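Local coordinates for protein mRNA export factor MEX67 (Candida albicans, PDB 1Q40) that probably acts in export of mRNA from the nucleus, its NTF2-like middle domain pairing with another protein chain, at residues V49-I57 with L205-F213. Sequence-based numbering, arbitrary orientation.
Sequences VDSSHPHLI and LIRPYTSDF
Arg207 lies across the ring of His53 where two parallel strands of the NTF2-like sheet, 44-49 and 198-208, give way to loops that continue side by side. The last rung, Val49 beside Ile206, is made on one side by the nearly straight bond from Asp50 N to Ile206 O (2.9 Å). A type I turn from Asp50 to His53 then brings the histidine back over the neighbouring strand.

Arg207 can be followed outward. Its CB packs against His53 CB, 3.8 Å away. With chi1 at 52°, CG sits between the backbone N and carbonyl carbon, and the extended chain beyond it sets CD over the centre of the His53 ring, a CH-pi contact 3.5 Å from CD to the centroid. NE forms a salt bridge with Asp184 of strand 181-190, while NH2 donates to a water that also bonds Pro54 O and Pro208 O. The ring's rotation is fixed from both nitrogens: ND1 donates to Asp50 OD2 (2.9 Å), above the carboxylate plane, and NE2 is hydrogen-bonded to a polar side chain of another protein's chain, where Asp50 OD2 also has polar partners.

Further on, Pro208 CB lies over a face of the His55 ring, whose ND1 donates to His53 O. Thr210 OG1 ties the loops together, accepting from Leu56 N at 3.1 Å and donating to Asp212 O at 2.7 Å.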
ATOM      1  N   VAL B  49       2.510  -3.932  -9.954  1.00 20.63           N
ATOM      2  CA  VAL B  49       1.772  -5.184  -9.854  1.00 20.44           C
ATOM      3  C   VAL B  49       2.322  -6.008  -8.678  1.00 20.95           C
ATOM      4  O   VAL B  49       3.541  -6.163  -8.526  1.00 19.64           O
ATOM      5  CB  VAL B  49       1.869  -6.020 -11.151  1.00 20.75           C
ATOM      6  CG1 VAL B  49       1.246  -7.404 -10.969  1.00 20.19           C
ATOM      7  CG2 VAL B  49       1.217  -5.279 -12.303  1.00 20.86           C
ATOM      8  N   ASP B  50       1.407  -6.508  -7.850  1.00 21.02           N
ATOM      9  CA  ASP B  50       1.720  -7.480  -6.787  1.00 21.89           C
ATOM     10  C   ASP B  50       0.982  -8.796  -7.061  1.00 21.71           C
ATOM     11  O   ASP B  50      -0.122  -9.013  -6.584  1.00 21.43           O
ATOM     12  CB  ASP B  50       1.299  -6.917  -5.425  1.00 21.99           C
ATOM     13  CG  ASP B  50       1.664  -7.836  -4.263  1.00 25.05           C
ATOM     14  OD1 ASP B  50       2.240  -8.935  -4.487  1.00 26.19           O
ATOM     15  OD2 ASP B  50       1.406  -7.529  -3.073  1.00 29.65           O
ATOM     16  N   SER B  51       1.614  -9.669  -7.835  1.00 22.15           N
ATOM     17  CA  SER B  51       1.018 -10.930  -8.246  1.00 22.30           C
ATOM     18  C   SER B  51       0.924 -11.942  -7.106  1.00 23.72           C
ATOM     19  O   SER B  51       0.209 -12.933  -7.218  1.00 24.38           O
ATOM     20  CB  SER B  51       1.787 -11.520  -9.435  1.00 22.54           C
ATOM     21  OG  SER B  51       3.108 -11.898  -9.080  1.00 21.63           O
ATOM     22  N   SER B  52       1.651 -11.701  -6.020  1.00 24.46           N
ATOM     23  CA  SER B  52       1.655 -12.601  -4.882  1.00 25.99           C
ATOM     24  C   SER B  52       0.623 -12.253  -3.807  1.00 26.15           C
ATOM     25  O   SER B  52       0.569 -12.916  -2.768  1.00 26.96           O
ATOM     26  CB  SER B  52       3.039 -12.610  -4.241  1.00 26.14           C
ATOM     27  OG  SER B  52       3.136 -13.725  -3.362  1.00 31.19           O
ATOM     28  N   HIS B  53      -0.166 -11.208  -4.025  1.00 26.07           N
ATOM     29  CA  HIS B  53      -0.997 -10.674  -2.948  1.00 26.64           C
ATOM     30  C   HIS B  53      -2.072 -11.675  -2.565  1.00 27.08           C
ATOM     31  O   HIS B  53      -2.701 -12.247  -3.439  1.00 27.46           O
ATOM     32  CB  HIS B  53      -1.683  -9.377  -3.344  1.00 26.33           C
ATOM     33  CG  HIS B  53      -2.038  -8.513  -2.178  1.00 26.65           C
ATOM     34  ND1 HIS B  53      -1.205  -7.519  -1.719  1.00 26.35           N
ATOM     35  CD2 HIS B  53      -3.131  -8.492  -1.377  1.00 27.10           C
ATOM     36  CE1 HIS B  53      -1.775  -6.914  -0.692  1.00 27.43           C
ATOM     37  NE2 HIS B  53      -2.947  -7.482  -0.466  1.00 25.92           N
ATOM     38  N   PRO B  54      -2.283 -11.881  -1.266  1.00 27.93           N
ATOM     39  CA  PRO B  54      -3.356 -12.773  -0.799  1.00 28.79           C
ATOM     40  C   PRO B  54      -4.733 -12.408  -1.344  1.00 29.95           C
ATOM     41  O   PRO B  54      -5.039 -11.248  -1.607  1.00 29.95           O
ATOM     42  CB  PRO B  54      -3.303 -12.614   0.724  1.00 28.87           C
ATOM     43  CG  PRO B  54      -1.848 -12.314   0.983  1.00 28.39           C
ATOM     44  CD  PRO B  54      -1.477 -11.363  -0.142  1.00 27.67           C
ATOM     45  N   HIS B  55      -5.548 -13.430  -1.544  1.00 31.31           N
ATOM     46  CA  HIS B  55      -6.918 -13.254  -2.005  1.00 33.03           C
ATOM     47  C   HIS B  55      -7.694 -14.554  -1.779  1.00 35.36           C
ATOM     48  O   HIS B  55      -7.099 -15.612  -1.541  1.00 34.45           O
ATOM     49  CB  HIS B  55      -6.947 -12.869  -3.492  1.00 32.12           C
ATOM     50  CG  HIS B  55      -6.304 -13.879  -4.392  1.00 31.71           C
ATOM     51  ND1 HIS B  55      -4.933 -14.019  -4.503  1.00 29.67           N
ATOM     52  CD2 HIS B  55      -6.846 -14.812  -5.213  1.00 30.32           C
ATOM     53  CE1 HIS B  55      -4.662 -14.988  -5.362  1.00 30.30           C
ATOM     54  NE2 HIS B  55      -5.804 -15.486  -5.804  1.00 30.67           N
ATOM     55  N   LEU B  56      -9.019 -14.477  -1.869  1.00 38.51           N
ATOM     56  CA  LEU B  56      -9.848 -15.672  -1.751  1.00 41.87           C
ATOM     57  C   LEU B  56      -9.748 -16.462  -3.052  1.00 44.08           C
ATOM     58  O   LEU B  56     -10.037 -15.935  -4.131  1.00 43.83           O
ATOM     59  CB  LEU B  56     -11.309 -15.303  -1.464  1.00 42.98           C
ATOM     60  CG  LEU B  56     -12.294 -16.482  -1.380  1.00 45.06           C
ATOM     61  CD1 LEU B  56     -12.097 -17.269  -0.094  1.00 45.86           C
ATOM     62  CD2 LEU B  56     -13.720 -15.991  -1.482  1.00 47.76           C
ATOM     63  N   ILE B  57      -9.324 -17.717  -2.954  1.00 47.22           N
ATOM     64  CA  ILE B  57      -9.318 -18.604  -4.110  1.00 50.09           C
ATOM     65  C   ILE B  57     -10.653 -19.369  -4.140  1.00 53.02           C
ATOM     66  O   ILE B  57     -11.002 -20.057  -3.175  1.00 54.12           O
ATOM     67  CB  ILE B  57      -8.092 -19.550  -4.061  1.00 50.24           C
ATOM     68  CG1 ILE B  57      -6.798 -18.728  -4.111  1.00 50.49           C
ATOM     69  CG2 ILE B  57      -8.120 -20.534  -5.233  1.00 51.21           C
ATOM     70  CD1 ILE B  57      -5.581 -19.440  -3.548  1.00 51.75           C
ATOM     71  N   LEU B 205      -1.639   0.365  -7.317  1.00 23.82           N
ATOM     72  CA  LEU B 205      -1.210  -1.002  -7.091  1.00 23.34           C
ATOM     73  C   LEU B 205      -2.290  -1.955  -7.603  1.00 22.92           C
ATOM     74  O   LEU B 205      -3.455  -1.833  -7.226  1.00 22.79           O
ATOM     75  CB  LEU B 205      -0.944  -1.251  -5.606  1.00 23.77           C
ATOM     76  CG  LEU B 205      -0.274  -2.608  -5.285  1.00 25.55           C
ATOM     77  CD1 LEU B 205       0.660  -2.474  -4.119  1.00 28.29           C
ATOM     78  CD2 LEU B 205      -1.293  -3.707  -4.965  1.00 25.39           C
ATOM     79  N   ILE B 206      -1.878  -2.901  -8.446  1.00 22.34           N
ATOM     80  CA  ILE B 206      -2.760  -3.883  -9.085  1.00 21.91           C
ATOM     81  C   ILE B 206      -2.434  -5.269  -8.533  1.00 21.39           C
ATOM     82  O   ILE B 206      -1.265  -5.653  -8.465  1.00 20.93           O
ATOM     83  CB  ILE B 206      -2.533  -3.856 -10.614  1.00 22.39           C
ATOM     84  CG1 ILE B 206      -2.832  -2.457 -11.186  1.00 22.48           C
ATOM     85  CG2 ILE B 206      -3.374  -4.923 -11.320  1.00 22.79           C
ATOM     86  CD1 ILE B 206      -4.304  -2.026 -11.075  1.00 23.91           C
ATOM     87  N   ARG B 207      -3.471  -6.005  -8.136  1.00 21.71           N
ATOM     88  CA  ARG B 207      -3.342  -7.306  -7.488  1.00 21.59           C
ATOM     89  C   ARG B 207      -4.549  -8.221  -7.818  1.00 22.56           C
ATOM     90  O   ARG B 207      -5.556  -7.766  -8.400  1.00 22.81           O
ATOM     91  CB  ARG B 207      -3.148  -7.135  -5.969  1.00 21.44           C
ATOM     92  CG  ARG B 207      -4.187  -6.255  -5.283  1.00 21.85           C
ATOM     93  CD  ARG B 207      -3.922  -6.002  -3.810  1.00 22.61           C
ATOM     94  NE  ARG B 207      -4.885  -5.073  -3.228  1.00 23.41           N
ATOM     95  CZ  ARG B 207      -6.038  -5.431  -2.668  1.00 26.46           C
ATOM     96  NH1 ARG B 207      -6.838  -4.498  -2.167  1.00 27.77           N
ATOM     97  NH2 ARG B 207      -6.408  -6.708  -2.615  1.00 26.68           N
ATOM     98  N   PRO B 208      -4.434  -9.517  -7.516  1.00 22.86           N
ATOM     99  CA  PRO B 208      -5.524 -10.447  -7.828  1.00 23.82           C
ATOM    100  C   PRO B 208      -6.835 -10.023  -7.158  1.00 25.24           C
ATOM    101  O   PRO B 208      -6.845  -9.512  -6.033  1.00 25.66           O
ATOM    102  CB  PRO B 208      -5.018 -11.782  -7.285  1.00 23.69           C
ATOM    103  CG  PRO B 208      -3.517 -11.645  -7.297  1.00 23.30           C
ATOM    104  CD  PRO B 208      -3.282 -10.213  -6.910  1.00 22.20           C
ATOM    105  N   TYR B 209      -7.925 -10.191  -7.886  1.00 26.50           N
ATOM    106  CA  TYR B 209      -9.253  -9.909  -7.368  1.00 28.16           C
ATOM    107  C   TYR B 209      -9.546 -10.780  -6.164  1.00 29.62           C
ATOM    108  O   TYR B 209      -9.255 -11.988  -6.169  1.00 29.39           O
ATOM    109  CB  TYR B 209     -10.296 -10.187  -8.441  1.00 28.68           C
ATOM    110  CG  TYR B 209     -11.716 -10.069  -7.950  1.00 30.52           C
ATOM    111  CD1 TYR B 209     -12.187  -8.879  -7.401  1.00 31.38           C
ATOM    112  CD2 TYR B 209     -12.586 -11.157  -8.020  1.00 33.32           C
ATOM    113  CE1 TYR B 209     -13.497  -8.769  -6.949  1.00 34.51           C
ATOM    114  CE2 TYR B 209     -13.904 -11.058  -7.573  1.00 35.66           C
ATOM    115  CZ  TYR B 209     -14.349  -9.861  -7.037  1.00 36.37           C
ATOM    116  OH  TYR B 209     -15.647  -9.749  -6.598  1.00 39.05           O
ATOM    117  N   THR B 210     -10.090 -10.154  -5.124  1.00 30.94           N
ATOM    118  CA  THR B 210     -10.581 -10.873  -3.974  1.00 32.79           C
ATOM    119  C   THR B 210     -12.023 -10.455  -3.724  1.00 34.77           C
ATOM    120  O   THR B 210     -12.313  -9.280  -3.498  1.00 34.54           O
ATOM    121  CB  THR B 210      -9.680 -10.671  -2.731  1.00 32.72           C
ATOM    122  OG1 THR B 210     -10.119 -11.554  -1.696  1.00 33.47           O
ATOM    123  CG2 THR B 210      -9.790  -9.258  -2.128  1.00 32.75           C
ATOM    124  N   SER B 211     -12.920 -11.436  -3.810  1.00 36.56           N
ATOM    125  CA  SER B 211     -14.347 -11.214  -3.565  1.00 39.05           C
ATOM    126  C   SER B 211     -14.647 -11.157  -2.071  1.00 40.36           C
ATOM    127  O   SER B 211     -15.736 -10.754  -1.669  1.00 41.36           O
ATOM    128  CB  SER B 211     -15.185 -12.299  -4.245  1.00 39.76           C
ATOM    129  OG  SER B 211     -14.856 -13.591  -3.763  1.00 40.78           O
ATOM    130  N   ASP B 212     -13.669 -11.553  -1.260  1.00 40.90           N
ATOM    131  CA  ASP B 212     -13.722 -11.392   0.184  1.00 42.01           C
ATOM    132  C   ASP B 212     -12.656 -10.401   0.685  1.00 41.32           C
ATOM    133  O   ASP B 212     -11.474 -10.492   0.343  1.00 39.72           O
ATOM    134  CB  ASP B 212     -13.538 -12.745   0.865  1.00 42.94           C
ATOM    135  CG  ASP B 212     -13.887 -12.702   2.341  1.00 45.68           C
ATOM    136  OD1 ASP B 212     -13.009 -13.063   3.155  1.00 49.04           O
ATOM    137  OD2 ASP B 212     -15.000 -12.296   2.774  1.00 49.14           O
ATOM    138  N   PHE B 213     -13.102  -9.452   1.500  1.00 41.94           N
ATOM    139  CA  PHE B 213     -12.242  -8.397   2.033  1.00 41.46           C
ATOM    140  C   PHE B 213     -12.821  -7.933   3.379  1.00 42.76           C
ATOM    141  O   PHE B 213     -14.014  -8.117   3.630  1.00 43.49           O
ATOM    142  CB  PHE B 213     -12.160  -7.235   1.029  1.00 41.09           C
ATOM    143  CG  PHE B 213     -13.472  -6.920   0.372  1.00 41.19           C
ATOM    144  CD1 PHE B 213     -14.323  -5.967   0.917  1.00 41.63           C
ATOM    145  CD2 PHE B 213     -13.878  -7.607  -0.774  1.00 41.16           C
ATOM    146  CE1 PHE B 213     -15.557  -5.687   0.321  1.00 43.37           C
ATOM    147  CE2 PHE B 213     -15.117  -7.340  -1.373  1.00 42.56           C
ATOM    148  CZ  PHE B 213     -15.955  -6.374  -0.828  1.00 43.38           C
TER
HETATM  149  O   HOH W   1      -5.355  -9.150  -3.729  1.00 24.97           O
HETATM  150  O   HOH W   2     -11.667 -14.078  -5.062  1.00 44.45           O